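Local coordinates for protein multicopper oxidase (Uncultured bacterium, PDB 4E9X) that probably oxidises substrates at a mononuclear copper and passes the electrons to a copper cluster that reduces dioxygen to water, at residues Q128-E133 with V212-G217. Numbering follows the deposited sequence.
Sequences QPLPIE and VTHKDG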
ATOM      1  N   GLN A 128       9.547  -0.858 -29.806  1.00 21.92           N
ATOM      2  CA  GLN A 128       8.941   0.458 -29.958  1.00 24.46           C
ATOM      3  C   GLN A 128       8.576   1.163 -28.650  1.00 21.68           C
ATOM      4  O   GLN A 128       7.533   1.089 -27.985  1.00 26.76           O
ATOM      5  CB  GLN A 128       7.685   0.347 -30.842  1.00 29.44           C
ATOM      6  CG  GLN A 128       8.072  -0.139 -32.228  1.00 39.61           C
ATOM      7  CD  GLN A 128       8.776   0.870 -33.117  1.00 52.42           C
ATOM      8  OE1 GLN A 128       9.005   2.043 -32.781  1.00 63.56           O
ATOM      9  NE2 GLN A 128       9.157   0.407 -34.311  1.00 65.94           N
ATOM     10  N   PRO A 129       9.582   1.945 -28.251  1.00 20.14           N
ATOM     11  CA  PRO A 129       9.489   2.672 -26.971  1.00 21.39           C
ATOM     12  C   PRO A 129       8.518   3.828 -27.060  1.00 18.51           C
ATOM     13  O   PRO A 129       8.229   4.247 -28.171  1.00 23.08           O
ATOM     14  CB  PRO A 129      10.890   3.197 -26.736  1.00 23.22           C
ATOM     15  CG  PRO A 129      11.623   3.073 -28.056  1.00 25.61           C
ATOM     16  CD  PRO A 129      10.851   2.145 -28.963  1.00 21.76           C
ATOM     17  N   LEU A 130       8.029   4.302 -25.893  1.00 18.23           N
ATOM     18  CA  LEU A 130       7.186   5.495 -25.897  1.00 18.49           C
ATOM     19  C   LEU A 130       7.970   6.630 -26.501  1.00 20.48           C
ATOM     20  O   LEU A 130       9.167   6.660 -26.271  1.00 19.37           O
ATOM     21  CB  LEU A 130       6.753   5.930 -24.497  1.00 18.86           C
ATOM     22  CG  LEU A 130       5.922   4.869 -23.741  1.00 20.31           C
ATOM     23  CD1 LEU A 130       5.430   5.363 -22.404  1.00 20.20           C
ATOM     24  CD2 LEU A 130       4.715   4.496 -24.596  1.00 23.41           C
ATOM     25  N   PRO A 131       7.365   7.583 -27.185  1.00 18.70           N
ATOM     26  CA  PRO A 131       8.131   8.808 -27.530  1.00 20.11           C
ATOM     27  C   PRO A 131       8.906   9.442 -26.364  1.00 19.66           C
ATOM     28  O   PRO A 131      10.047   9.897 -26.540  1.00 27.44           O
ATOM     29  CB  PRO A 131       7.044   9.745 -28.106  1.00 24.27           C
ATOM     30  CG  PRO A 131       6.056   8.766 -28.664  1.00 21.96           C
ATOM     31  CD  PRO A 131       6.013   7.599 -27.715  1.00 20.88           C
ATOM     32  N   ILE A 132       8.376   9.498 -25.142  1.00 23.50           N
ATOM     33  CA  ILE A 132       9.093  10.165 -24.036  1.00 22.22           C
ATOM     34  C   ILE A 132      10.345   9.420 -23.636  1.00 20.68           C
ATOM     35  O   ILE A 132      11.348  10.068 -23.266  1.00 22.95           O
ATOM     36  CB  ILE A 132       8.163  10.360 -22.834  1.00 19.63           C
ATOM     37  CG1 ILE A 132       8.709  11.389 -21.815  1.00 21.34           C
ATOM     38  CG2 ILE A 132       7.810   9.052 -22.116  1.00 22.18           C
ATOM     39  CD1 ILE A 132       7.602  11.880 -20.870  1.00 25.86           C
ATOM     40  N   GLU A 133      10.275   8.094 -23.741  1.00 18.52           N
ATOM     41  CA  GLU A 133      11.445   7.266 -23.480  1.00 17.90           C
ATOM     42  C   GLU A 133      12.555   7.663 -24.422  1.00 18.56           C
ATOM     43  O   GLU A 133      13.738   7.542 -24.082  1.00 23.79           O
ATOM     44  CB  GLU A 133      11.119   5.764 -23.605  1.00 19.97           C
ATOM     45  CG  GLU A 133      10.359   5.338 -22.321  1.00 22.88           C
ATOM     46  CD  GLU A 133      10.008   3.863 -22.422  1.00 26.72           C
ATOM     47  OE1 GLU A 133       9.352   3.423 -23.400  1.00 24.73           O
ATOM     48  OE2 GLU A 133      10.385   3.195 -21.438  1.00 19.67           O
ATOM     49  N   VAL A 212       4.382   9.145 -13.915  1.00  7.09           N
ATOM     50  CA  VAL A 212       4.350   7.668 -13.851  1.00  6.82           C
ATOM     51  C   VAL A 212       3.907   7.155 -15.223  1.00  6.93           C
ATOM     52  O   VAL A 212       2.771   7.388 -15.656  1.00  7.80           O
ATOM     53  CB  VAL A 212       3.405   7.205 -12.740  1.00  7.38           C
ATOM     54  CG1 VAL A 212       3.460   5.674 -12.704  1.00  8.04           C
ATOM     55  CG2 VAL A 212       3.751   7.823 -11.377  1.00  8.05           C
ATOM     56  N   THR A 213       4.829   6.465 -15.919  1.00  7.36           N
ATOM     57  CA  THR A 213       4.545   6.019 -17.275  1.00  7.11           C
ATOM     58  C   THR A 213       4.358   4.523 -17.420  1.00  7.28           C
ATOM     59  O   THR A 213       3.779   4.107 -18.407  1.00  7.75           O
ATOM     60  CB  THR A 213       5.741   6.431 -18.193  1.00  8.15           C
ATOM     61  OG1 THR A 213       6.953   5.870 -17.699  1.00  8.51           O
ATOM     62  CG2 THR A 213       5.947   7.954 -18.207  1.00  8.92           C
ATOM     63  N   HIS A 214       4.904   3.716 -16.497  1.00  6.82           N
ATOM     64  CA  HIS A 214       4.838   2.255 -16.646  1.00  7.50           C
ATOM     65  C   HIS A 214       4.572   1.583 -15.304  1.00  7.21           C
ATOM     66  O   HIS A 214       5.151   2.004 -14.293  1.00  7.86           O
ATOM     67  CB  HIS A 214       6.143   1.632 -17.167  1.00  8.29           C
ATOM     68  CG  HIS A 214       6.610   2.074 -18.529  1.00  7.96           C
ATOM     69  ND1 HIS A 214       7.036   3.380 -18.781  1.00  8.54           N
ATOM     70  CD2 HIS A 214       6.722   1.368 -19.689  1.00  8.97           C
ATOM     71  CE1 HIS A 214       7.390   3.416 -20.047  1.00  9.27           C
ATOM     72  NE2 HIS A 214       7.207   2.220 -20.630  1.00  9.90           N
ATOM     73  N   LYS A 215       3.741   0.578 -15.371  1.00  6.83           N
ATOM     74  CA  LYS A 215       3.436  -0.263 -14.214  1.00  7.58           C
ATOM     75  C   LYS A 215       3.917  -1.675 -14.556  1.00  6.79           C
ATOM     76  O   LYS A 215       3.511  -2.227 -15.587  1.00  7.34           O
ATOM     77  CB  LYS A 215       1.926  -0.236 -13.926  1.00  8.26           C
ATOM     78  CG  LYS A 215       1.391  -1.375 -13.100  1.00 10.34           C
ATOM     79  CD  LYS A 215       1.974  -1.488 -11.683  1.00  9.58           C
ATOM     80  CE  LYS A 215       1.258  -2.650 -10.993  1.00 10.11           C
ATOM     81  NZ  LYS A 215       2.112  -3.218  -9.931  1.00  8.42           N
ATOM     82  N   ASP A 216       4.819  -2.205 -13.705  1.00  7.28           N
ATOM     83  CA  ASP A 216       5.383  -3.554 -13.920  1.00  7.47           C
ATOM     84  C   ASP A 216       5.974  -3.679 -15.328  1.00  7.66           C
ATOM     85  O   ASP A 216       5.951  -4.748 -15.948  1.00  8.36           O
ATOM     86  CB  ASP A 216       4.341  -4.637 -13.666  1.00  7.75           C
ATOM     87  CG  ASP A 216       3.852  -4.616 -12.186  1.00  7.17           C
ATOM     88  OD1 ASP A 216       4.492  -3.966 -11.336  1.00  7.28           O
ATOM     89  OD2 ASP A 216       2.797  -5.253 -11.992  1.00  7.70           O
ATOM     90  N   GLY A 217       6.565  -2.577 -15.825  1.00  7.69           N
ATOM     91  CA  GLY A 217       7.250  -2.569 -17.118  1.00  7.92           C
ATOM     92  C   GLY A 217       6.362  -2.301 -18.312  1.00  9.04           C
ATOM     93  O   GLY A 217       6.908  -2.084 -19.386  1.00 10.71           O
TER
HETATM   94  O   HOH W   1       7.681   1.251 -23.291  1.00 19.32           O
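Glu133 and His214 meet through a shared water, a small example of how a water can join a loop to one strand where the two segments make no direct hydrogen bond. The water donates to Glu133 OE1 at 2.7 Å and, 2.9 Å from His214 NE2, lies at the ring edge in its plane. The carboxylate itself comes close without bonding: Glu133 OE2 is 3.3 Å from His214 CE1, the approach is oblique, and the two flat groups are turned 43° apart.

Further polar bonds hold these two groups. Glu133 OE1 accepts the backbone N-H of Leu130 at 3.0 Å through its anti lone pair, tying the turn across three residues, while OE2 forms a salt bridge with Lys190 on strand 187-195 of the same sheet. On the strand of His214, Thr213 OG1 pairs with His214 ND1 at 2.7 Å, in the ring plane, so both ring nitrogens are engaged and the imidazole is hindered from rotating. A classic beta bulge places Thr213 and His214 together opposite Asp238 of strand 236-243.

The apolar part is slight. In Leu130, CG anti to the carbonyl carbon (chi1 -61°) directs the CD1 branch obliquely to within 3.6 Å of His214 CE1, and both side chains also touch Pro219 on strand 218-226. Ile132 CG2 only grazes Thr213 CG2, at 4.5 Å, and packs on Ile240 as well.

A leucine in place of Glu133 would probably leave Lys190 without its carboxylate mate, the Leu130 N-H without its acceptor and the bridging water less firmly held. The linker between strands 119-125 and 138-147 is thus joined to the six-stranded sheet of the second cupredoxin-like domain by a water bridge to His214, a direct salt bridge to Lys190 and a little apolar packing; the nearby carboxylate would be expected to favour protonation of the imidazole, and Lys190 to temper that effect.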